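Local coordinates for protein putative oxidoreductase (Klebsiella pneumoniae subsp. pneumoniae MGH 78578, PDB 3E82) that probably acts as an NAD(P)-dependent oxidoreductase of the Gfo/Idh/MocA family, pairing a nucleotide-binding Rossmann domain with a C-terminal alpha/beta domain, at residues A11-G16 with E60-H65; L35-S40 with P66-V71; E44-D49 with V53-S58; P82-A87 with V94-P99. All blocks are in the same frame, centred on the assembly; numbering follows the deposited sequence.

Contact 1 of 4, residues A11-G16 with E60-H65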
# COMPACT_ATOMS: atom_id res chain seq x y z
N ALA B 11 -9.61 -30.56 27.21
CA ALA B 11 -10.29 -31.39 26.24
C ALA B 11 -10.15 -30.60 24.94
O ALA B 11 -10.60 -29.46 24.86
CB ALA B 11 -11.76 -31.54 26.59
N LEU B 12 -9.46 -31.18 23.97
CA LEU B 12 -9.29 -30.54 22.66
C LEU B 12 -10.45 -31.05 21.81
O LEU B 12 -10.59 -32.25 21.60
CB LEU B 12 -7.95 -30.95 22.03
CG LEU B 12 -7.77 -30.58 20.55
CD1 LEU B 12 -7.97 -29.08 20.37
CD2 LEU B 12 -6.38 -31.02 20.08
N ILE B 13 -11.28 -30.12 21.34
CA ILE B 13 -12.45 -30.47 20.53
C ILE B 13 -12.10 -30.40 19.05
O ILE B 13 -11.93 -29.32 18.48
CB ILE B 13 -13.63 -29.51 20.81
CG1 ILE B 13 -13.88 -29.43 22.32
CG2 ILE B 13 -14.87 -29.97 20.06
CD1 ILE B 13 -14.13 -30.77 23.01
N GLY B 14 -11.97 -31.57 18.43
CA GLY B 14 -11.63 -31.64 17.02
C GLY B 14 -10.16 -31.96 16.83
O GLY B 14 -9.29 -31.31 17.42
N TYR B 15 -9.88 -32.98 16.03
CA TYR B 15 -8.51 -33.36 15.75
C TYR B 15 -8.29 -33.27 14.25
O TYR B 15 -7.73 -34.17 13.61
CB TYR B 15 -8.21 -34.77 16.24
CG TYR B 15 -6.74 -35.03 16.42
CD1 TYR B 15 -6.00 -34.31 17.36
CD2 TYR B 15 -6.07 -35.98 15.65
CE1 TYR B 15 -4.64 -34.53 17.53
CE2 TYR B 15 -4.71 -36.21 15.82
CZ TYR B 15 -4.00 -35.48 16.76
OH TYR B 15 -2.66 -35.70 16.93
N GLY B 16 -8.78 -32.18 13.68
CA GLY B 16 -8.60 -31.95 12.27
C GLY B 16 -7.23 -31.33 12.09
O GLY B 16 -6.36 -31.44 12.96
N GLU B 60 -20.09 -32.61 22.64
CA GLU B 60 -20.91 -32.27 23.79
C GLU B 60 -20.46 -33.01 25.05
O GLU B 60 -20.32 -32.41 26.12
CB GLU B 60 -22.38 -32.59 23.51
CG GLU B 60 -22.98 -31.91 22.28
CD GLU B 60 -22.28 -32.29 20.98
OE1 GLU B 60 -21.92 -33.47 20.81
OE2 GLU B 60 -22.11 -31.40 20.11
N ALA B 61 -20.24 -34.31 24.93
CA ALA B 61 -19.81 -35.11 26.07
C ALA B 61 -18.42 -34.69 26.55
O ALA B 61 -18.15 -34.63 27.76
CB ALA B 61 -19.80 -36.59 25.70
N ALA B 62 -17.53 -34.40 25.60
CA ALA B 62 -16.17 -33.98 25.94
C ALA B 62 -16.19 -32.66 26.70
O ALA B 62 -15.58 -32.52 27.76
CB ALA B 62 -15.34 -33.84 24.68
N VAL B 63 -16.91 -31.69 26.15
CA VAL B 63 -17.02 -30.38 26.76
C VAL B 63 -17.61 -30.43 28.17
O VAL B 63 -17.17 -29.70 29.06
CB VAL B 63 -17.87 -29.44 25.88
CG1 VAL B 63 -18.24 -28.21 26.65
CG2 VAL B 63 -17.10 -29.06 24.62
N GLN B 64 -18.58 -31.31 28.39
CA GLN B 64 -19.25 -31.41 29.69
C GLN B 64 -18.63 -32.37 30.70
O GLN B 64 -19.13 -32.50 31.82
CB GLN B 64 -20.72 -31.77 29.48
CG GLN B 64 -21.48 -30.73 28.69
CD GLN B 64 -22.89 -31.16 28.34
OE1 GLN B 64 -23.10 -32.19 27.71
NE2 GLN B 64 -23.87 -30.35 28.73
N HIS B 65 -17.53 -33.02 30.34
CA HIS B 65 -16.89 -33.97 31.25
C HIS B 65 -16.38 -33.25 32.51
O HIS B 65 -15.69 -32.24 32.42
CB HIS B 65 -15.73 -34.67 30.53
CG HIS B 65 -15.27 -35.93 31.19
ND1 HIS B 65 -14.70 -35.96 32.44
CD2 HIS B 65 -15.23 -37.21 30.73
CE1 HIS B 65 -14.32 -37.20 32.72
NE2 HIS B 65 -14.63 -37.97 31.70

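Contact 2 of 4, residues L35-S40 with P66-V71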
# COMPACT_ATOMS: atom_id res chain seq x y z
N LEU B 35 -3.24 -32.32 28.31
CA LEU B 35 -4.20 -32.68 27.27
C LEU B 35 -4.67 -34.10 27.61
O LEU B 35 -3.99 -35.08 27.30
CB LEU B 35 -3.53 -32.66 25.90
CG LEU B 35 -4.41 -33.07 24.71
CD1 LEU B 35 -5.72 -32.28 24.71
CD2 LEU B 35 -3.64 -32.84 23.42
N ALA B 36 -5.82 -34.19 28.27
CA ALA B 36 -6.36 -35.48 28.71
C ALA B 36 -7.46 -36.04 27.82
O ALA B 36 -7.68 -37.26 27.79
CB ALA B 36 -6.88 -35.34 30.13
N PHE B 37 -8.16 -35.16 27.11
CA PHE B 37 -9.24 -35.60 26.23
C PHE B 37 -9.18 -34.98 24.84
O PHE B 37 -8.73 -33.85 24.66
CB PHE B 37 -10.60 -35.24 26.85
CG PHE B 37 -10.82 -35.83 28.22
CD1 PHE B 37 -11.30 -37.13 28.37
CD2 PHE B 37 -10.55 -35.08 29.36
CE1 PHE B 37 -11.51 -37.67 29.63
CE2 PHE B 37 -10.76 -35.60 30.63
CZ PHE B 37 -11.24 -36.90 30.77
N VAL B 38 -9.63 -35.74 23.85
CA VAL B 38 -9.70 -35.28 22.47
C VAL B 38 -11.05 -35.77 21.93
O VAL B 38 -11.34 -36.96 21.97
CB VAL B 38 -8.55 -35.87 21.61
CG1 VAL B 38 -8.79 -35.56 20.13
CG2 VAL B 38 -7.21 -35.27 22.03
N ALA B 39 -11.88 -34.84 21.47
CA ALA B 39 -13.17 -35.22 20.92
C ALA B 39 -12.98 -35.36 19.41
O ALA B 39 -12.62 -34.40 18.72
CB ALA B 39 -14.24 -34.18 21.22
N SER B 40 -13.20 -36.58 18.92
CA SER B 40 -13.06 -36.89 17.51
C SER B 40 -13.76 -38.21 17.21
O SER B 40 -13.76 -39.12 18.05
CB SER B 40 -11.58 -37.01 17.14
OG SER B 40 -11.40 -37.48 15.81
N PRO B 66 -16.73 -33.77 33.70
CA PRO B 66 -16.32 -33.20 34.99
C PRO B 66 -14.82 -33.05 35.20
O PRO B 66 -14.39 -32.14 35.91
CB PRO B 66 -16.96 -34.14 36.01
CG PRO B 66 -17.03 -35.45 35.29
CD PRO B 66 -17.48 -35.03 33.91
N ASP B 67 -14.02 -33.92 34.59
CA ASP B 67 -12.57 -33.84 34.76
C ASP B 67 -11.91 -32.80 33.86
O ASP B 67 -10.69 -32.62 33.91
CB ASP B 67 -11.92 -35.20 34.49
CG ASP B 67 -12.25 -36.22 35.56
OD1 ASP B 67 -12.82 -35.83 36.60
OD2 ASP B 67 -11.92 -37.41 35.36
N VAL B 68 -12.72 -32.12 33.04
CA VAL B 68 -12.21 -31.09 32.14
C VAL B 68 -12.25 -29.72 32.83
O VAL B 68 -13.25 -29.36 33.44
CB VAL B 68 -13.03 -31.05 30.82
CG1 VAL B 68 -12.70 -29.78 30.03
CG2 VAL B 68 -12.75 -32.28 29.98
N ASP B 69 -11.15 -28.98 32.72
CA ASP B 69 -11.05 -27.64 33.31
C ASP B 69 -11.11 -26.61 32.19
O ASP B 69 -11.72 -25.55 32.32
CB ASP B 69 -9.71 -27.44 34.04
CG ASP B 69 -9.51 -28.41 35.19
OD1 ASP B 69 -10.43 -28.53 36.03
OD2 ASP B 69 -8.44 -29.03 35.27
N LEU B 70 -10.46 -26.93 31.08
CA LEU B 70 -10.40 -26.03 29.94
C LEU B 70 -10.72 -26.73 28.63
O LEU B 70 -10.19 -27.80 28.33
CB LEU B 70 -9.00 -25.41 29.85
CG LEU B 70 -8.62 -24.66 28.58
CD1 LEU B 70 -9.51 -23.44 28.40
CD2 LEU B 70 -7.16 -24.25 28.66
N VAL B 71 -11.57 -26.09 27.84
CA VAL B 71 -11.96 -26.62 26.54
C VAL B 71 -11.30 -25.80 25.43
O VAL B 71 -11.35 -24.57 25.44
CB VAL B 71 -13.51 -26.54 26.36
CG1 VAL B 71 -13.90 -26.90 24.94
CG2 VAL B 71 -14.18 -27.49 27.36

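Contact 3 of 4, residues E44-D49 with V53-S58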
# COMPACT_ATOMS: atom_id res chain seq x y z
N GLU B 44 -8.64 -44.03 16.15
CA GLU B 44 -7.35 -44.46 15.60
C GLU B 44 -6.48 -43.31 15.12
O GLU B 44 -5.27 -43.29 15.40
CB GLU B 44 -7.57 -45.44 14.45
CG GLU B 44 -7.93 -46.85 14.90
CD GLU B 44 -8.34 -47.75 13.75
OE1 GLU B 44 -9.45 -47.56 13.21
OE2 GLU B 44 -7.54 -48.64 13.37
N LYS B 45 -7.07 -42.35 14.41
CA LYS B 45 -6.29 -41.21 13.92
C LYS B 45 -5.66 -40.47 15.10
O LYS B 45 -4.49 -40.07 15.05
CB LYS B 45 -7.19 -40.25 13.14
CG LYS B 45 -6.46 -39.01 12.64
CD LYS B 45 -7.39 -38.08 11.86
CE LYS B 45 -8.51 -37.54 12.74
NZ LYS B 45 -9.43 -36.62 12.00
N VAL B 46 -6.44 -40.28 16.16
CA VAL B 46 -5.96 -39.59 17.34
C VAL B 46 -4.89 -40.42 18.04
O VAL B 46 -3.76 -39.96 18.25
CB VAL B 46 -7.10 -39.32 18.34
CG1 VAL B 46 -6.57 -38.55 19.55
CG2 VAL B 46 -8.21 -38.55 17.65
N LYS B 47 -5.25 -41.66 18.38
CA LYS B 47 -4.32 -42.56 19.06
C LYS B 47 -2.99 -42.71 18.33
O LYS B 47 -1.96 -42.92 18.97
CB LYS B 47 -4.98 -43.93 19.25
CG LYS B 47 -6.18 -43.94 20.20
CD LYS B 47 -5.75 -43.80 21.65
CE LYS B 47 -6.91 -44.01 22.61
NZ LYS B 47 -6.47 -43.96 24.04
N ARG B 48 -2.99 -42.61 17.00
CA ARG B 48 -1.75 -42.75 16.24
C ARG B 48 -0.70 -41.72 16.66
O ARG B 48 0.50 -41.98 16.58
CB ARG B 48 -2.01 -42.63 14.74
CG ARG B 48 -2.39 -43.95 14.06
CD ARG B 48 -2.23 -43.88 12.54
NE ARG B 48 -3.28 -43.09 11.89
CZ ARG B 48 -4.56 -43.43 11.84
NH1 ARG B 48 -4.97 -44.57 12.39
NH2 ARG B 48 -5.43 -42.64 11.23
N ASP B 49 -1.16 -40.55 17.11
CA ASP B 49 -0.26 -39.49 17.55
C ASP B 49 -0.17 -39.43 19.07
O ASP B 49 0.91 -39.27 19.63
CB ASP B 49 -0.75 -38.11 17.06
CG ASP B 49 -0.69 -37.97 15.55
OD1 ASP B 49 0.19 -38.58 14.92
OD2 ASP B 49 -1.52 -37.22 14.99
N VAL B 53 -4.04 -40.63 25.15
CA VAL B 53 -5.07 -39.65 25.48
C VAL B 53 -6.44 -40.33 25.41
O VAL B 53 -6.61 -41.32 24.69
CB VAL B 53 -5.02 -38.43 24.51
CG1 VAL B 53 -5.65 -38.80 23.17
CG2 VAL B 53 -5.72 -37.25 25.13
N THR B 54 -7.41 -39.83 26.16
CA THR B 54 -8.75 -40.41 26.13
C THR B 54 -9.59 -39.75 25.03
O THR B 54 -9.78 -38.54 25.03
CB THR B 54 -9.49 -40.22 27.48
OG1 THR B 54 -8.71 -40.79 28.53
CG2 THR B 54 -10.85 -40.89 27.44
N VAL B 55 -10.09 -40.55 24.09
CA VAL B 55 -10.89 -40.00 23.00
C VAL B 55 -12.39 -40.13 23.25
O VAL B 55 -12.88 -41.22 23.54
CB VAL B 55 -10.58 -40.68 21.66
CG1 VAL B 55 -11.41 -40.04 20.55
CG2 VAL B 55 -9.10 -40.59 21.35
N ILE B 56 -13.11 -39.02 23.15
CA ILE B 56 -14.55 -39.03 23.33
C ILE B 56 -15.19 -38.68 21.99
O ILE B 56 -14.91 -37.63 21.41
CB ILE B 56 -15.01 -38.01 24.39
CG1 ILE B 56 -14.41 -38.37 25.75
CG2 ILE B 56 -16.53 -37.98 24.46
CD1 ILE B 56 -14.84 -37.42 26.86
N ALA B 57 -16.05 -39.57 21.51
CA ALA B 57 -16.71 -39.39 20.22
C ALA B 57 -17.45 -38.07 20.05
O ALA B 57 -17.18 -37.33 19.10
CB ALA B 57 -17.66 -40.56 19.95
N SER B 58 -18.37 -37.75 20.95
CA SER B 58 -19.13 -36.50 20.81
C SER B 58 -18.54 -35.29 21.52
O SER B 58 -18.10 -35.37 22.67
CB SER B 58 -20.57 -36.69 21.28
OG SER B 58 -20.63 -36.76 22.69
O HOH W 1 -9.63 -43.43 24.22

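Contact 4 of 4, residues P82-A87 with V94-P99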
# COMPACT_ATOMS: atom_id res chain seq x y z
N PRO B 82 -21.70 -22.29 19.28
CA PRO B 82 -22.51 -23.20 20.10
C PRO B 82 -21.73 -24.02 21.13
O PRO B 82 -22.17 -24.16 22.27
CB PRO B 82 -23.23 -24.06 19.07
CG PRO B 82 -22.34 -24.01 17.87
CD PRO B 82 -21.88 -22.58 17.85
N LEU B 83 -20.57 -24.56 20.75
CA LEU B 83 -19.76 -25.35 21.68
C LEU B 83 -19.16 -24.48 22.79
O LEU B 83 -19.02 -24.93 23.93
CB LEU B 83 -18.63 -26.08 20.94
CG LEU B 83 -19.06 -27.31 20.13
CD1 LEU B 83 -17.90 -27.83 19.29
CD2 LEU B 83 -19.54 -28.39 21.10
N ALA B 84 -18.80 -23.24 22.45
CA ALA B 84 -18.24 -22.33 23.44
C ALA B 84 -19.35 -22.04 24.43
O ALA B 84 -19.13 -21.96 25.64
CB ALA B 84 -17.79 -21.04 22.76
N ARG B 85 -20.57 -21.90 23.91
CA ARG B 85 -21.73 -21.62 24.73
C ARG B 85 -21.96 -22.77 25.71
O ARG B 85 -22.19 -22.56 26.90
CB ARG B 85 -22.96 -21.45 23.84
CG ARG B 85 -24.02 -20.54 24.41
CD ARG B 85 -25.16 -20.34 23.42
NE ARG B 85 -25.72 -19.00 23.50
CZ ARG B 85 -25.27 -17.95 22.80
NH1 ARG B 85 -24.25 -18.10 21.97
NH2 ARG B 85 -25.85 -16.76 22.93
N LEU B 86 -21.91 -23.99 25.19
CA LEU B 86 -22.11 -25.19 26.00
C LEU B 86 -21.02 -25.33 27.05
O LEU B 86 -21.30 -25.64 28.21
CB LEU B 86 -22.12 -26.43 25.11
CG LEU B 86 -22.57 -27.71 25.80
CD1 LEU B 86 -24.03 -27.57 26.22
CD2 LEU B 86 -22.40 -28.89 24.87
N ALA B 87 -19.78 -25.11 26.65
CA ALA B 87 -18.64 -25.21 27.56
C ALA B 87 -18.79 -24.23 28.73
O ALA B 87 -18.63 -24.62 29.89
CB ALA B 87 -17.34 -24.94 26.81
N VAL B 94 -12.74 -21.56 28.35
CA VAL B 94 -12.75 -21.81 26.91
C VAL B 94 -11.78 -21.01 26.06
O VAL B 94 -11.62 -19.81 26.25
CB VAL B 94 -14.17 -21.56 26.35
CG1 VAL B 94 -14.21 -21.90 24.86
CG2 VAL B 94 -15.20 -22.36 27.13
N VAL B 95 -11.13 -21.71 25.13
CA VAL B 95 -10.24 -21.09 24.17
C VAL B 95 -10.86 -21.48 22.83
O VAL B 95 -11.05 -22.67 22.55
CB VAL B 95 -8.80 -21.63 24.26
CG1 VAL B 95 -8.05 -21.34 22.95
CG2 VAL B 95 -8.06 -20.98 25.44
N VAL B 96 -11.18 -20.49 22.01
CA VAL B 96 -11.80 -20.74 20.71
C VAL B 96 -10.87 -20.41 19.55
O VAL B 96 -10.34 -19.30 19.46
CB VAL B 96 -13.09 -19.91 20.52
CG1 VAL B 96 -13.84 -20.37 19.26
CG2 VAL B 96 -13.96 -20.02 21.76
N ASP B 97 -10.67 -21.39 18.68
CA ASP B 97 -9.83 -21.22 17.51
C ASP B 97 -10.58 -20.22 16.60
O ASP B 97 -11.80 -20.14 16.65
CB ASP B 97 -9.69 -22.57 16.81
CG ASP B 97 -8.54 -22.62 15.84
OD1 ASP B 97 -7.38 -22.43 16.29
OD2 ASP B 97 -8.78 -22.85 14.64
N LYS B 98 -9.86 -19.43 15.80
CA LYS B 98 -10.55 -18.49 14.93
C LYS B 98 -11.41 -19.26 13.91
O LYS B 98 -11.03 -20.34 13.46
CB LYS B 98 -9.55 -17.58 14.20
CG LYS B 98 -8.76 -16.64 15.11
CD LYS B 98 -7.96 -15.62 14.28
CE LYS B 98 -6.93 -16.28 13.38
NZ LYS B 98 -5.82 -16.88 14.18
N PRO B 99 -12.58 -18.72 13.54
CA PRO B 99 -13.15 -17.46 14.04
C PRO B 99 -13.86 -17.63 15.37
O PRO B 99 -14.45 -18.67 15.66
CB PRO B 99 -14.12 -17.07 12.93
CG PRO B 99 -14.67 -18.41 12.53
CD PRO B 99 -13.39 -19.24 12.43

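Contact 1 of 4, residues A11-G16 with E60-H65
Ile13 and Val63 meet with their side chains crossed at about a right angle, and this crossing, together with Ala62, carries the contact between strand 11-13 and helix 60-64. The terminal methyl of the isoleucine does most of the touching: Ile13 CD1 lies 3.7 Å from Ala62 CB and 3.8 Å from Val63 CG2, so one methyl group rests against two successive residues of the helix. Its place follows from the first torsion of Ile13 (chi1 -51°), which sets CG1 beside the backbone N and sends the longer branch to the helix. The inner carbon follows behind it, Ile13 CG1 standing 4.0 Å from Val63 CG2. Further back along the strand the fit is looser and mixed in kind, with Ala11 CB 4.1 Å from the carbonyl oxygen Ala62 O. That pair lies where the backbones come nearest, Ala11 CA and Ala62 CA being 6.4 Å apart. All four residues are buried, and side chain meets side chain through carbon alone. Leu83 of helix 80-89 touches Ile13 as well, and Ala39 of strand 33-39 touches Ala62. The segment axes approach to 8.6 Å and run roughly antiparallel, at 151°, as expected of a helix laid over a parallel sheet. Strand 8-13 then runs into Gly14 and Gly16, consistent with the glycine-rich strand-turn-helix of a dinucleotide-binding Rossmann fold.

Contact 2 of 4, residues L35-S40 with P66-V71
With chi1 at -58°, Phe37 carries its CG beside the backbone N and anti to the carbonyl carbon, which directs the ring from strand 35-39 toward Val68. The valine answers with a chi1 of 168° that leaves CG2 beside its own backbone N, and this methyl is the one that reaches the ring. Val68 CG2 is 3.6 Å from Phe37 CD2 and 3.9 Å from Phe37 CE2, so it sits against one ortho-meta bond of the ring, approaching at a slant. Asp67 comes from another direction: its CB lies near the ring plane, at the edge, 4.1 Å from Phe37 CE2 and equally far from Phe37 CZ. The methylene, rather than the carboxylate, makes this contact, and the carboxylate plane is turned 39° from that of the ring. The nearest backbone approach, between Phe37 CA and Val68 CA, is 8.0 Å, so side chains alone span the gap. Strand 8-13 lies between strands 33-39 and 70-73 in the sheet, and Val68 sits in the loop just ahead of the latter; Ala11 of the intervening strand also touches Val68. The imidazole of His65 meets the phenylalanine ring too. Chemically, the contact is dispersion between an aromatic ring and aliphatic carbon: buried Phe37 and Val68 form its apolar interior, while Asp67, at the partly exposed margin, contributes its CH2, so its charge takes no direct part.

Contact 3 of 4, residues E44-D49 with V53-S58
This contact belongs to a beta-alpha-beta unit of the Rossmann domain, in which strand 33-39 leads through helix 43-49 to strand 54-56, an outermost strand of the parallel sheet. Val46, on the helix, faces the strand and meets two valines at once. Its CG1 is 3.7 Å from Val53 CG1 and also 3.7 Å from Val55 CG2, so a single methyl rests over the junction of the two valines. The directions differ: Val46 and Val55 reach toward each other tip to tip, whereas Val46 and Val53 cross at about a right angle. At Val53 the methyl concerned, CG1, stands between the backbone N and the carbonyl carbon (chi1 77°), a crowded position that nevertheless turns it to the helix. Val38 of strand 33-39 touches both Val46 and Val53 and continues this apolar layer into the sheet.

Beside it lies a polar link. Lys47 is bent at its second torsion (chi2 -74°) and otherwise extended beyond it, which brings the ammonium group back to the start of the strand. Lys47 NZ donates a hydrogen bond of 2.7 Å to Val53 O; the C=O...N angle is 155°, with the donor tilted from the carbonyl plane. The lysine thereby ties the helix to the main-chain carbonyl just ahead of strand 54-56, at the partly exposed margin of the contact. A water extends the link: Lys47 NZ gives the water oxygen a weak hydrogen bond of 3.2 Å, and Val55 N gives it one of 2.9 Å.

Contact 4 of 4, residues P82-A87 with V94-P99
Ala87 and Val94 come closest in a beta-alpha-beta unit of the Rossmann fold, where helix 80-89 connects strand 70-73 to strand 93-96. The bumps come from the strand. Val94 and Val96 both project toward the helix, while Val95 between them takes no part, the alternation of an extended strand. The helix offers a low surface in return, since the residues it turns to the strand, Ala84 and Ala87, are one turn apart and carry a single methyl each. Val94 CG2 fits against this surface on the side of Ala87, the two methyl carbons lying 3.4 Å apart, closer than usual van der Waals contact, from tight packing or coordinate error. The same Val94 CG2 is 4.2 Å from the carbonyl oxygen Ala84 O. With CG1 anti to the backbone N (chi1 -177°), Val94 turns its second methyl to the other alanine, CG1 lying 4.2 Å from Ala84 CB. The valine thus straddles the shallow step between two helix positions. Consistent with these short side chains, the axes of the two segments pass at 9.2 Å; they run antiparallel to within a few degrees (173°). Neighbouring elements add to the buried layer, Ile73 of strand 70-73 touching Ala84 and Val94, and Leu110 of helix 104-116 reaching Ala84. Farther along the strand, Val96 CG2 rests 4.1 Å from Ala84 CB.

All four contacts lie within the Rossmann domain and reach its one parallel sheet. Contacts 1 and 2 are closest, their centres about 6 Å apart; Leu12 N and Phe37 O, 2.8 Å apart, probably form a hydrogen bond between their strands. Contact 3, centred about 11 Å from contact 1, is nested within the chain loop that contact 1 closes, and Tyr15 OH meets Asp49 OD2 at 2.7 Å. Contact 4 is about 10 Å from contact 1, where helices 59-64 and 80-89 pack together, but does not touch contact 3, about 20 Å away between centres. The glycine-rich turn after strand 8-13 probably marks the nucleotide site, with contact 1 beside it.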